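Local structure of uncharacterized protein (Exiguobacterium sibiricum, 3B77) at residues K112-A117 / S185-Y190; L119-K124 / K181-F186; Q6-D11 / L33-T38; D26-Y31 / N45-H50; I73-F78 / K91-G96. The protein is of unknown function but carries a bacterial pleckstrin-homology domain and a helical region probably used in oligomerisation. All blocks are in the same frame, centred on the assembly; numbering follows the deposited sequence.

Contact 1: K112-A117 / S185-Y190; sequences KDLYKA and SFYEKY
Helix 108-146, whose first part corresponds to the C-terminal helix of a PH fold, is met by the last helix, 184-191, chiefly through Tyr190 and Tyr187 packed on Lys116, Ala117 and Leu114. The two short axes approach to 8.9 Å and run at 141° to each other. Lys116 sets its CB over one face of the Tyr190 ring, 4.0 Å from the ring centroid in a CH-pi contact, and the two side chains cross at about a right angle. CD2 of the Tyr190 ring reaches Ala117 CA at 3.7 Å. The methyl of the same alanine, CB, sits 3.7 Å from Tyr187 CD1, one turn back from Tyr190 on the last helix. Leu114, with CG anti to the backbone N (chi1 -176°), brings CD1 to the edge of the Tyr187 ring, 3.9 Å from CE1. An alanine in place of Tyr190 is likely to open a gap beside Ala117 and strip Lys116 CB of its aromatic cover. The Tyr190 hydroxyl is weakly hydrogen-bonded to Asp26 of a second subunit; that of Tyr187 bonds to Tyr68. Phe43 of strand 39-44 touches both Leu114 and Tyr187, and Phe32 of strand 30-35 lies against Leu114.

Contact 2: L119-K124 / K181-F186; sequences LAIAEK and KDFGSF
With CG set beside the backbone N and anti to the carbonyl carbon (chi1 -74° in Phe183, -69° in Phe186), both phenylalanines point their rings at the helix carrying Ala120, Ile121 and Lys124. Ile121 answers with CG2 anti to its own N, which sets this methyl over the centre of the Phe183 ring, 4.0 Å from the centroid and 12° off the normal: a CH-pi contact made face-on. Its other branch turns to the second phenylalanine, Ile121 CG1 lying 4.0 Å from Phe186 CB, so the isoleucine bridges both aromatic residues. The Phe186 ring takes Ala120 at its edge, with CB in the ring plane and 3.8 Å from CD2. Lys124 serves both rings through its methylenes. Its CG is 4.0 Å from Phe183 CE1, at the edge of that ring, and 3.9 Å from Phe186 CZ; CD still lies by Phe186 CZ, and the end of the chain leads away. Beyond Phe183, Ile121 also touches Tyr187 and, from the sheet, Ile73. Asp182 OD1 accepts from Gly184 N at 2.8 Å, closing an Asx turn. Phe183, in the N-cap position just before the last helix, and Phe186, in its first turn, thus pack on a neighbouring helix: a helix-helix contact with an Asx turn leading into it.

Contact 3: Q6-D11 / L33-T38; sequences QVIHPD and LIKSKT
Ile8 lies against Leu33 and Lys35 through CB, CG1 and CD1. Its CB stands 3.9 Å from Leu33 O; CG1 moves on to Leu33 CG, at 4.0 Å, and also approaches Lys35 CB; the tip, CD1, closes on that same Lys35 CB at 3.7 Å. The bend at chi2 (-52°) folds this last methyl toward the lysine. Beneath the side chains the backbones pair antiparallel. Gln6 and Lys35 form a hydrogen-bonded pair, Gln6 N to Lys35 O at 2.8 Å and Lys35 N to Gln6 O at 2.9 Å, and Ile8 N donates to Leu33 O at 2.9 Å, almost straight (171°). Val7 and Ile34 make the non-hydrogen-bonded pair between them. This is an antiparallel edge-strand pairing in the PH-type sheet: strand 6-7 is outermost within the chain, strand 39-44 continues the sheet beyond strand 30-35, and the face carrying Val7 and Ile34 turns to Val103 of strand 97-104 in the other sheet, while Leu33 packs on Phe13 and Ala16.

Contact 4: D26-Y31 / N45-H50; sequences DGEKIY and NLALVH
Leu46 overlaps the aliphatic part of Glu28, its CD1 lying 3.6 Å from Glu28 CB and 3.7 Å from Glu28 CG. The glutamate runs extended past this methyl, and its carboxylate finds its partners elsewhere, in Thr44 and Leu23 N by hydrogen bonds and in Arg65 by a salt bridge. Beside it, Asn45 holds the backbone of Lys29 at two points. Its OD1 accepts from Lys29 N at 2.9 Å in a nearly straight bond (172°), the donor standing above the plane of the amide carbonyl and not on a lone pair, and its backbone N donates to Lys29 O at 3.3 Å. OD1 reaches Lys29 N because CG sits between the backbone N and the carbonyl carbon (chi1 55°), which folds the amide toward the backbone of Lys29. Asn45 CB also rests 3.8 Å from Tyr31 CE1, the ring and amide planes 55° apart. Replacing Asn45 by a leucine would probably leave Lys29 N without its acceptor and free the 26-29 loop to shift. The amide nitrogen of Asn45 has a weak bond to Asp182, so one asparagine touches both the entry to strand 30-35 and the approach to the last helix. A buried amide that satisfies a backbone N-H, next to a carboxylate whose charge is probably balanced by Arg65, suggests that directional bonds to the backbone add to the packing of Leu46 on Glu28.

Contact 5: I73-F78 / K91-G96; sequences IRHVMF and KFEIGG
His75 and Glu93 cross at a slant, the imidazole and carboxylate planes 55° apart, with His75 CD2 3.5 Å from Glu93 OE1. On this face Arg74 pairs with Glu93 and Met77, a selenomethionine, with Lys91; the two CB atoms of Met77 and Lys91 stand 3.9 Å apart. Behind them Val76 slants across Phe92, Val76 CG2 lying 4.1 Å from Phe92 CB, and Ile73 pairs with Ile94 on the same side. Phe92 has CG between its N and carbonyl carbon (chi1 56°), which turns its ring away from strand 73-79 to meet Tyr99 and Leu48. Backbone bonds tie the strands at both ends: Arg74 N to Glu93 O at 2.9 Å, and Met77 N to Lys91 O at 2.9 Å. Between them the register slips by one residue, with His75 at positive phi (55°). This is a beta bulge in an antiparallel hairpin, in a sheet of three strands within this chain, continued by a neighbouring subunit's strand at Phe78 and packed through Ile73 and Val76 against helix 108-146, as in the PH fold.

In the fold
Contacts 1 and 2 are successive parts of one helix pair, their centres 8 Å apart, with Tyr190 CE2 3.7 Å from Ala120 CB. Contact 4 adjoins this pair: Phe183 N lies 3.0 Å from Asn45 O, a probable hydrogen bond. Across the core, Leu48 of contact 4 packs on Ile94 of contact 5, CB to CD1 3.8 Å, joining the two sheets, and Tyr115 of 112-117 rests on Val76 and Phe78 of contact 5. Contact 3 touches contact 1 through Leu114 CD2 and Ile34 CD1, 4.2 Å apart, but stays about 12 Å from contact 2 at the nearest atoms. Between subunits, contact 1 of one chain meets contact 4 of another.

Contact 1: K112-A117 / S185-Y190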
# COMPACT_ATOMS: atom_id res chain seq x y z
N LYS A 112 63.12 2.96 9.45
CA LYS A 112 62.57 2.22 8.33
C LYS A 112 61.83 1.00 8.87
O LYS A 112 60.86 0.59 8.28
CB LYS A 112 63.64 1.79 7.30
CG LYS A 112 64.09 0.30 7.44
CD LYS A 112 65.20 -0.10 6.46
CE LYS A 112 65.50 -1.63 6.53
NZ LYS A 112 65.65 -2.19 7.93
N ASP A 113 62.28 0.41 9.97
CA ASP A 113 61.55 -0.72 10.55
C ASP A 113 60.21 -0.29 11.14
O ASP A 113 59.25 -1.04 11.11
CB ASP A 113 62.39 -1.45 11.62
CG ASP A 113 63.60 -2.19 11.04
OD1 ASP A 113 63.66 -2.38 9.78
OD2 ASP A 113 64.47 -2.59 11.87
N LEU A 114 60.16 0.91 11.71
CA LEU A 114 58.91 1.43 12.24
C LEU A 114 57.93 1.71 11.09
O LEU A 114 56.75 1.38 11.16
CB LEU A 114 59.16 2.71 13.03
CG LEU A 114 57.96 3.36 13.73
CD1 LEU A 114 57.34 2.43 14.74
CD2 LEU A 114 58.38 4.65 14.39
N TYR A 115 58.44 2.31 10.03
CA TYR A 115 57.67 2.56 8.83
C TYR A 115 56.97 1.28 8.41
O TYR A 115 55.76 1.28 8.22
CB TYR A 115 58.57 3.07 7.71
CG TYR A 115 57.90 3.20 6.37
CD1 TYR A 115 56.86 4.09 6.18
CD2 TYR A 115 58.32 2.44 5.29
CE1 TYR A 115 56.26 4.23 4.95
CE2 TYR A 115 57.72 2.56 4.04
CZ TYR A 115 56.68 3.46 3.86
OH TYR A 115 56.07 3.58 2.63
N LYS A 116 57.72 0.19 8.30
CA LYS A 116 57.14 -1.09 7.89
C LYS A 116 56.07 -1.56 8.85
O LYS A 116 55.02 -1.97 8.41
CB LYS A 116 58.21 -2.18 7.74
CG LYS A 116 59.23 -1.98 6.60
CD LYS A 116 60.15 -3.22 6.53
CE LYS A 116 61.41 -3.05 5.70
NZ LYS A 116 62.19 -4.36 5.61
N ALA A 117 56.36 -1.49 10.15
CA ALA A 117 55.41 -1.94 11.21
C ALA A 117 54.08 -1.20 11.14
O ALA A 117 53.02 -1.83 11.09
CB ALA A 117 56.04 -1.75 12.62
N SER A 185 52.89 -8.40 17.72
CA SER A 185 53.50 -9.29 16.75
C SER A 185 53.91 -8.54 15.50
O SER A 185 54.85 -8.94 14.81
CB SER A 185 52.57 -10.44 16.40
OG SER A 185 51.30 -9.98 16.01
N PHE A 186 53.24 -7.44 15.22
CA PHE A 186 53.61 -6.62 14.08
C PHE A 186 54.93 -5.86 14.30
O PHE A 186 55.71 -5.72 13.38
CB PHE A 186 52.49 -5.65 13.72
CG PHE A 186 51.29 -6.33 13.17
CD1 PHE A 186 50.41 -7.00 13.99
CD2 PHE A 186 51.05 -6.33 11.82
CE1 PHE A 186 49.32 -7.63 13.46
CE2 PHE A 186 49.95 -6.96 11.31
CZ PHE A 186 49.10 -7.61 12.12
N TYR A 187 55.17 -5.36 15.51
CA TYR A 187 56.45 -4.74 15.82
C TYR A 187 57.51 -5.82 15.97
O TYR A 187 58.64 -5.65 15.56
CB TYR A 187 56.36 -3.94 17.11
CG TYR A 187 55.52 -2.70 17.01
CD1 TYR A 187 55.98 -1.60 16.30
CD2 TYR A 187 54.30 -2.60 17.64
CE1 TYR A 187 55.23 -0.46 16.18
CE2 TYR A 187 53.54 -1.44 17.54
CZ TYR A 187 54.01 -0.37 16.80
OH TYR A 187 53.27 0.82 16.66
N GLU A 188 57.13 -6.94 16.57
CA GLU A 188 58.04 -8.07 16.75
C GLU A 188 58.59 -8.53 15.42
O GLU A 188 59.76 -8.83 15.31
CB GLU A 188 57.29 -9.22 17.44
CG GLU A 188 58.09 -9.99 18.48
CD GLU A 188 57.21 -10.47 19.66
OE1 GLU A 188 55.96 -10.61 19.51
OE2 GLU A 188 57.78 -10.68 20.75
N LYS A 189 57.74 -8.56 14.40
CA LYS A 189 58.11 -9.06 13.07
C LYS A 189 59.12 -8.18 12.34
O LYS A 189 60.01 -8.69 11.66
CB LYS A 189 56.85 -9.19 12.23
CG LYS A 189 57.00 -9.80 10.83
CD LYS A 189 55.67 -9.68 10.13
CE LYS A 189 55.54 -10.52 8.92
NZ LYS A 189 54.88 -11.82 9.21
N TYR A 190 58.97 -6.86 12.49
CA TYR A 190 59.80 -5.90 11.77
C TYR A 190 60.91 -5.22 12.57
O TYR A 190 61.85 -4.71 11.97
CB TYR A 190 58.93 -4.80 11.15
CG TYR A 190 57.99 -5.30 10.09
CD1 TYR A 190 58.47 -5.73 8.85
CD2 TYR A 190 56.61 -5.33 10.31
CE1 TYR A 190 57.61 -6.19 7.87
CE2 TYR A 190 55.75 -5.79 9.34
CZ TYR A 190 56.27 -6.21 8.11
OH TYR A 190 55.43 -6.67 7.12

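Contact 2: L119-K124 / K181-F186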
# COMPACT_ATOMS: atom_id res chain seq x y z
N LEU A 119 52.81 0.53 8.68
CA LEU A 119 52.20 0.22 7.38
C LEU A 119 51.39 -1.10 7.47
O LEU A 119 50.28 -1.22 6.99
CB LEU A 119 53.34 0.11 6.36
CG LEU A 119 53.34 0.56 4.90
CD1 LEU A 119 52.84 1.98 4.69
CD2 LEU A 119 54.81 0.44 4.41
N ALA A 120 51.97 -2.09 8.14
CA ALA A 120 51.35 -3.38 8.34
C ALA A 120 50.15 -3.26 9.28
O ALA A 120 49.11 -3.88 9.04
CB ALA A 120 52.38 -4.34 8.91
N ILE A 121 50.28 -2.46 10.33
CA ILE A 121 49.16 -2.23 11.27
C ILE A 121 48.00 -1.55 10.53
O ILE A 121 46.87 -2.01 10.61
CB ILE A 121 49.59 -1.36 12.50
CG1 ILE A 121 50.64 -2.10 13.34
CG2 ILE A 121 48.38 -1.00 13.38
CD1 ILE A 121 51.25 -1.23 14.43
N ALA A 122 48.28 -0.46 9.82
CA ALA A 122 47.24 0.25 9.06
C ALA A 122 46.47 -0.72 8.16
O ALA A 122 45.25 -0.65 8.06
CB ALA A 122 47.85 1.37 8.21
N GLU A 123 47.19 -1.62 7.51
CA GLU A 123 46.54 -2.53 6.59
C GLU A 123 45.62 -3.52 7.32
O GLU A 123 44.49 -3.76 6.90
CB GLU A 123 47.55 -3.27 5.70
CG GLU A 123 46.86 -4.33 4.82
CD GLU A 123 47.64 -4.76 3.59
OE1 GLU A 123 48.67 -4.12 3.26
OE2 GLU A 123 47.19 -5.76 2.95
N LYS A 124 46.10 -4.10 8.40
CA LYS A 124 45.31 -5.07 9.16
C LYS A 124 44.03 -4.43 9.65
O LYS A 124 42.97 -5.07 9.62
CB LYS A 124 46.12 -5.55 10.36
CG LYS A 124 45.46 -6.62 11.21
CD LYS A 124 45.46 -7.95 10.52
CE LYS A 124 45.04 -9.05 11.47
NZ LYS A 124 44.87 -10.35 10.78
N LYS A 181 43.07 -5.44 19.63
CA LYS A 181 43.70 -4.51 20.55
C LYS A 181 45.22 -4.52 20.45
O LYS A 181 45.86 -3.46 20.51
CB LYS A 181 43.25 -4.83 21.99
CG LYS A 181 41.91 -4.21 22.31
CD LYS A 181 41.17 -4.85 23.46
CE LYS A 181 40.10 -3.86 24.03
NZ LYS A 181 39.48 -2.94 22.98
N ASP A 182 45.76 -5.72 20.27
CA ASP A 182 47.18 -5.97 20.34
C ASP A 182 47.84 -6.19 18.96
O ASP A 182 47.41 -7.02 18.16
CB ASP A 182 47.38 -7.21 21.22
CG ASP A 182 48.75 -7.32 21.76
OD1 ASP A 182 49.71 -6.89 21.11
OD2 ASP A 182 48.87 -7.86 22.85
N PHE A 183 48.92 -5.45 18.74
CA PHE A 183 49.67 -5.47 17.51
C PHE A 183 51.14 -5.65 17.82
O PHE A 183 52.02 -5.19 17.07
CB PHE A 183 49.44 -4.15 16.77
CG PHE A 183 48.07 -4.03 16.13
CD1 PHE A 183 47.83 -4.56 14.88
CD2 PHE A 183 47.04 -3.36 16.78
CE1 PHE A 183 46.59 -4.46 14.32
CE2 PHE A 183 45.80 -3.24 16.20
CZ PHE A 183 45.58 -3.79 14.97
N GLY A 184 51.43 -6.31 18.94
CA GLY A 184 52.81 -6.57 19.31
C GLY A 184 53.55 -7.38 18.25
O GLY A 184 54.68 -7.05 17.89
N SER A 185 52.89 -8.40 17.72
CA SER A 185 53.50 -9.29 16.75
C SER A 185 53.91 -8.54 15.50
O SER A 185 54.85 -8.94 14.81
CB SER A 185 52.57 -10.44 16.40
OG SER A 185 51.30 -9.98 16.01
N PHE A 186 53.24 -7.44 15.22
CA PHE A 186 53.61 -6.62 14.08
C PHE A 186 54.93 -5.86 14.30
O PHE A 186 55.71 -5.72 13.38
CB PHE A 186 52.49 -5.65 13.72
CG PHE A 186 51.29 -6.33 13.17
CD1 PHE A 186 50.41 -7.00 13.99
CD2 PHE A 186 51.05 -6.33 11.82
CE1 PHE A 186 49.32 -7.63 13.46
CE2 PHE A 186 49.95 -6.96 11.31
CZ PHE A 186 49.10 -7.61 12.12

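Contact 3: Q6-D11 / L33-T38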
# COMPACT_ATOMS: atom_id res chain seq x y z
N GLN A 6 65.71 11.05 18.63
CA GLN A 6 66.62 9.92 18.72
C GLN A 6 65.87 8.63 19.03
O GLN A 6 65.09 8.57 19.97
CB GLN A 6 67.66 10.14 19.84
CG GLN A 6 68.50 11.43 19.76
CD GLN A 6 69.48 11.45 18.61
OE1 GLN A 6 70.16 10.47 18.34
NE2 GLN A 6 69.56 12.58 17.94
N VAL A 7 66.14 7.59 18.25
CA VAL A 7 65.63 6.27 18.55
C VAL A 7 66.37 5.76 19.77
O VAL A 7 67.61 5.70 19.78
CB VAL A 7 65.84 5.31 17.37
CG1 VAL A 7 65.35 3.91 17.73
CG2 VAL A 7 65.13 5.83 16.12
N ILE A 8 65.62 5.43 20.81
CA ILE A 8 66.20 4.95 22.06
C ILE A 8 66.38 3.43 21.98
O ILE A 8 65.55 2.73 21.42
CB ILE A 8 65.30 5.30 23.25
CG1 ILE A 8 64.98 6.81 23.30
CG2 ILE A 8 65.91 4.81 24.54
CD1 ILE A 8 66.16 7.75 23.24
N HIS A 9 67.46 2.93 22.56
CA HIS A 9 67.74 1.51 22.62
C HIS A 9 66.87 0.89 23.72
O HIS A 9 66.65 1.52 24.75
CB HIS A 9 69.23 1.31 22.93
CG HIS A 9 69.70 -0.10 22.78
ND1 HIS A 9 69.58 -1.03 23.79
CD2 HIS A 9 70.29 -0.74 21.75
CE1 HIS A 9 70.07 -2.19 23.38
NE2 HIS A 9 70.51 -2.04 22.15
N PRO A 10 66.35 -0.32 23.51
CA PRO A 10 65.58 -1.09 24.50
C PRO A 10 66.09 -1.11 25.94
O PRO A 10 65.29 -1.19 26.87
CB PRO A 10 65.60 -2.50 23.93
CG PRO A 10 65.70 -2.32 22.47
CD PRO A 10 66.42 -1.03 22.22
N ASP A 11 67.41 -1.09 26.11
CA ASP A 11 68.02 -1.09 27.44
C ASP A 11 67.68 0.16 28.24
O ASP A 11 67.68 0.12 29.47
CB ASP A 11 69.54 -1.18 27.36
CG ASP A 11 70.02 -2.44 26.71
OD1 ASP A 11 69.19 -3.34 26.44
OD2 ASP A 11 71.23 -2.53 26.46
N LEU A 33 60.78 3.68 20.77
CA LEU A 33 60.72 4.96 21.45
C LEU A 33 61.62 5.93 20.72
O LEU A 33 62.73 5.58 20.30
CB LEU A 33 61.12 4.80 22.92
CG LEU A 33 61.09 6.00 23.88
CD1 LEU A 33 59.76 6.70 23.97
CD2 LEU A 33 61.46 5.50 25.23
N ILE A 34 61.09 7.13 20.50
CA ILE A 34 61.80 8.22 19.86
C ILE A 34 61.70 9.36 20.85
O ILE A 34 60.59 9.74 21.28
CB ILE A 34 61.14 8.65 18.55
CG1 ILE A 34 61.23 7.54 17.50
CG2 ILE A 34 61.78 9.96 18.05
CD1 ILE A 34 60.41 7.78 16.26
N LYS A 35 62.86 9.85 21.27
CA LYS A 35 62.91 10.94 22.22
C LYS A 35 63.56 12.14 21.55
O LYS A 35 64.60 12.05 20.94
CB LYS A 35 63.67 10.52 23.48
CG LYS A 35 63.41 11.44 24.70
CD LYS A 35 64.35 11.15 25.89
CE LYS A 35 64.10 9.77 26.53
NZ LYS A 35 65.11 9.45 27.61
N SER A 36 62.87 13.26 21.65
CA SER A 36 63.36 14.55 21.24
C SER A 36 63.46 15.46 22.48
O SER A 36 63.09 15.08 23.61
CB SER A 36 62.44 15.14 20.17
OG SER A 36 62.00 16.46 20.48
N LYS A 37 63.98 16.65 22.26
CA LYS A 37 64.12 17.65 23.31
C LYS A 37 62.76 18.05 23.86
O LYS A 37 62.65 18.34 25.05
CB LYS A 37 64.83 18.88 22.71
CG LYS A 37 64.96 20.12 23.60
CD LYS A 37 65.72 21.24 22.88
CE LYS A 37 67.19 20.87 22.58
NZ LYS A 37 68.04 22.02 22.10
N THR A 38 61.75 18.05 23.00
CA THR A 38 60.41 18.51 23.35
C THR A 38 59.34 17.41 23.44
O THR A 38 58.34 17.58 24.12
CB THR A 38 59.94 19.61 22.34
OG1 THR A 38 60.22 19.20 20.99
CG2 THR A 38 60.65 20.92 22.59
O HOH W 1 63.36 1.80 19.87

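Contact 4: D26-Y31 / N45-H50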
# COMPACT_ATOMS: atom_id res chain seq x y z
N ASP A 26 48.87 -4.29 32.63
CA ASP A 26 48.13 -5.02 31.60
C ASP A 26 49.02 -5.65 30.54
O ASP A 26 48.53 -6.01 29.47
CB ASP A 26 47.12 -4.11 30.91
CG ASP A 26 46.21 -3.43 31.89
OD1 ASP A 26 46.68 -2.51 32.58
OD2 ASP A 26 45.03 -3.82 31.96
N GLY A 27 50.31 -5.81 30.85
CA GLY A 27 51.26 -6.44 29.94
C GLY A 27 51.64 -5.60 28.73
O GLY A 27 52.13 -6.12 27.72
N GLU A 28 51.43 -4.29 28.83
CA GLU A 28 51.80 -3.40 27.76
C GLU A 28 53.33 -3.25 27.73
O GLU A 28 53.98 -3.01 28.74
CB GLU A 28 51.14 -2.04 27.93
CG GLU A 28 51.30 -1.16 26.71
CD GLU A 28 50.73 0.20 26.88
OE1 GLU A 28 50.60 0.62 28.04
OE2 GLU A 28 50.43 0.86 25.86
N LYS A 29 53.89 -3.39 26.53
CA LYS A 29 55.32 -3.45 26.34
C LYS A 29 55.75 -2.44 25.26
O LYS A 29 55.08 -2.29 24.24
CB LYS A 29 55.65 -4.91 25.98
CG LYS A 29 57.02 -5.15 25.38
CD LYS A 29 57.36 -6.64 25.30
CE LYS A 29 58.55 -6.88 24.39
NZ LYS A 29 59.60 -5.88 24.65
N ILE A 30 56.85 -1.73 25.50
CA ILE A 30 57.35 -0.71 24.56
C ILE A 30 58.17 -1.36 23.47
O ILE A 30 59.08 -2.12 23.77
CB ILE A 30 58.26 0.33 25.22
CG1 ILE A 30 57.58 1.01 26.41
CG2 ILE A 30 58.66 1.38 24.22
CD1 ILE A 30 58.48 1.95 27.20
N TYR A 31 57.84 -1.09 22.21
CA TYR A 31 58.55 -1.65 21.06
C TYR A 31 59.37 -0.63 20.31
O TYR A 31 60.25 -0.99 19.53
CB TYR A 31 57.57 -2.32 20.10
CG TYR A 31 57.10 -3.67 20.57
CD1 TYR A 31 55.99 -3.78 21.38
CD2 TYR A 31 57.77 -4.84 20.21
CE1 TYR A 31 55.54 -5.00 21.83
CE2 TYR A 31 57.33 -6.07 20.65
CZ TYR A 31 56.20 -6.13 21.46
OH TYR A 31 55.72 -7.33 21.93
N ASN A 45 52.55 -2.27 22.17
CA ASN A 45 51.67 -3.25 21.54
C ASN A 45 50.22 -2.82 21.54
O ASN A 45 49.46 -3.24 20.68
CB ASN A 45 51.79 -4.62 22.20
CG ASN A 45 51.56 -4.58 23.68
OD1 ASN A 45 51.99 -3.66 24.35
ND2 ASN A 45 50.88 -5.57 24.19
N LEU A 46 49.84 -1.95 22.46
CA LEU A 46 48.46 -1.51 22.58
C LEU A 46 48.18 -0.10 22.08
O LEU A 46 47.04 0.18 21.70
CB LEU A 46 48.01 -1.58 24.03
CG LEU A 46 48.22 -2.89 24.77
CD1 LEU A 46 47.99 -2.65 26.27
CD2 LEU A 46 47.37 -4.08 24.24
N ALA A 47 49.18 0.79 22.11
CA ALA A 47 48.93 2.22 21.85
C ALA A 47 50.17 3.02 21.53
O ALA A 47 51.31 2.53 21.68
CB ALA A 47 48.27 2.87 23.07
N LEU A 48 49.91 4.25 21.04
CA LEU A 48 50.91 5.33 20.95
C LEU A 48 50.75 6.24 22.21
O LEU A 48 49.70 6.86 22.46
CB LEU A 48 50.77 6.17 19.66
CG LEU A 48 51.59 7.48 19.61
CD1 LEU A 48 53.11 7.23 19.68
CD2 LEU A 48 51.21 8.34 18.37
N VAL A 49 51.80 6.27 23.02
CA VAL A 49 51.85 7.11 24.21
C VAL A 49 52.77 8.24 23.80
O VAL A 49 53.87 8.01 23.35
CB VAL A 49 52.35 6.32 25.42
CG1 VAL A 49 52.51 7.21 26.63
CG2 VAL A 49 51.40 5.18 25.73
N HIS A 50 52.26 9.47 23.89
CA HIS A 50 52.97 10.64 23.44
C HIS A 50 52.94 11.70 24.53
O HIS A 50 51.87 12.12 24.98
CB HIS A 50 52.31 11.18 22.18
CG HIS A 50 52.83 12.51 21.74
ND1 HIS A 50 52.00 13.49 21.22
CD2 HIS A 50 54.08 13.03 21.75
CE1 HIS A 50 52.73 14.55 20.92
NE2 HIS A 50 53.99 14.30 21.23

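Contact 5: I73-F78 / K91-G96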
# COMPACT_ATOMS: atom_id res chain seq x y z
N ILE A 73 45.44 3.65 12.53
CA ILE A 73 46.61 4.18 11.84
C ILE A 73 46.34 4.17 10.36
O ILE A 73 45.83 3.19 9.84
CB ILE A 73 47.89 3.37 12.17
CG1 ILE A 73 48.19 3.49 13.67
CG2 ILE A 73 49.06 3.85 11.36
CD1 ILE A 73 49.31 2.67 14.13
N ARG A 74 46.63 5.30 9.72
CA ARG A 74 46.35 5.48 8.31
C ARG A 74 47.39 6.43 7.72
O ARG A 74 48.01 7.21 8.43
CB ARG A 74 44.98 6.12 8.11
CG ARG A 74 43.82 5.33 8.60
CD ARG A 74 42.52 6.12 8.36
NE ARG A 74 41.34 5.39 8.88
CZ ARG A 74 40.75 5.57 10.07
NH1 ARG A 74 41.19 6.48 10.95
NH2 ARG A 74 39.71 4.81 10.39
N HIS A 75 47.54 6.35 6.40
CA HIS A 75 48.40 7.23 5.64
C HIS A 75 49.82 7.26 6.15
O HIS A 75 50.39 8.34 6.34
CB HIS A 75 47.79 8.63 5.61
CG HIS A 75 46.38 8.65 5.13
ND1 HIS A 75 46.04 8.35 3.83
CD2 HIS A 75 45.22 8.90 5.78
CE1 HIS A 75 44.73 8.42 3.70
NE2 HIS A 75 44.20 8.75 4.86
N VAL A 76 50.39 6.07 6.32
CA VAL A 76 51.76 5.93 6.76
C VAL A 76 52.72 6.32 5.63
O VAL A 76 52.69 5.73 4.56
CB VAL A 76 52.04 4.50 7.24
CG1 VAL A 76 53.50 4.35 7.68
CG2 VAL A 76 51.09 4.15 8.39
N MSE A 77 53.54 7.35 5.90
CA MSE A 77 54.52 7.87 4.95
C MSE A 77 55.96 7.89 5.51
O MSE A 77 56.19 7.84 6.72
CB MSE A 77 54.18 9.31 4.60
CG MSE A 77 52.81 9.53 4.03
SE MSE A 77 52.63 8.82 2.21
CE MSE A 77 50.50 9.21 1.98
N PHE A 78 56.91 7.99 4.60
CA PHE A 78 58.32 8.09 4.97
C PHE A 78 59.06 9.00 4.02
O PHE A 78 58.70 9.10 2.85
CB PHE A 78 58.99 6.72 5.00
CG PHE A 78 60.34 6.73 5.62
CD1 PHE A 78 60.51 7.20 6.90
CD2 PHE A 78 61.45 6.30 4.92
CE1 PHE A 78 61.75 7.25 7.46
CE2 PHE A 78 62.69 6.34 5.49
CZ PHE A 78 62.84 6.80 6.75
N LYS A 91 55.67 9.87 8.91
CA LYS A 91 54.36 10.45 9.09
C LYS A 91 53.29 9.37 9.15
O LYS A 91 53.45 8.27 8.63
CB LYS A 91 54.01 11.38 7.93
CG LYS A 91 54.95 12.54 7.67
CD LYS A 91 54.64 13.20 6.30
CE LYS A 91 53.19 13.77 6.22
NZ LYS A 91 52.83 14.38 4.89
N PHE A 92 52.18 9.73 9.80
CA PHE A 92 50.98 8.91 9.87
C PHE A 92 49.88 9.70 10.55
O PHE A 92 50.10 10.81 11.05
CB PHE A 92 51.20 7.59 10.62
CG PHE A 92 51.73 7.77 12.00
CD1 PHE A 92 53.10 7.85 12.23
CD2 PHE A 92 50.86 7.84 13.08
CE1 PHE A 92 53.57 8.01 13.50
CE2 PHE A 92 51.32 8.00 14.35
CZ PHE A 92 52.66 8.09 14.58
N GLU A 93 48.69 9.13 10.51
CA GLU A 93 47.53 9.68 11.15
C GLU A 93 46.98 8.60 12.06
O GLU A 93 46.79 7.46 11.64
CB GLU A 93 46.49 10.11 10.12
CG GLU A 93 47.00 11.23 9.18
CD GLU A 93 45.96 11.73 8.19
OE1 GLU A 93 44.77 11.32 8.28
OE2 GLU A 93 46.37 12.54 7.32
N ILE A 94 46.74 8.97 13.31
CA ILE A 94 46.24 8.04 14.32
C ILE A 94 44.94 8.65 14.85
O ILE A 94 44.92 9.77 15.36
CB ILE A 94 47.30 7.76 15.39
CG1 ILE A 94 46.78 6.75 16.38
CG2 ILE A 94 47.78 9.05 16.07
CD1 ILE A 94 47.87 6.15 17.21
N GLY A 95 43.85 7.90 14.71
CA GLY A 95 42.52 8.51 14.82
C GLY A 95 42.56 9.40 13.59
O GLY A 95 42.88 8.91 12.50
N GLY A 96 42.32 10.70 13.75
CA GLY A 96 42.46 11.63 12.63
C GLY A 96 43.62 12.57 12.80
O GLY A 96 43.83 13.45 11.95
O HOH W 2 43.82 8.55 10.28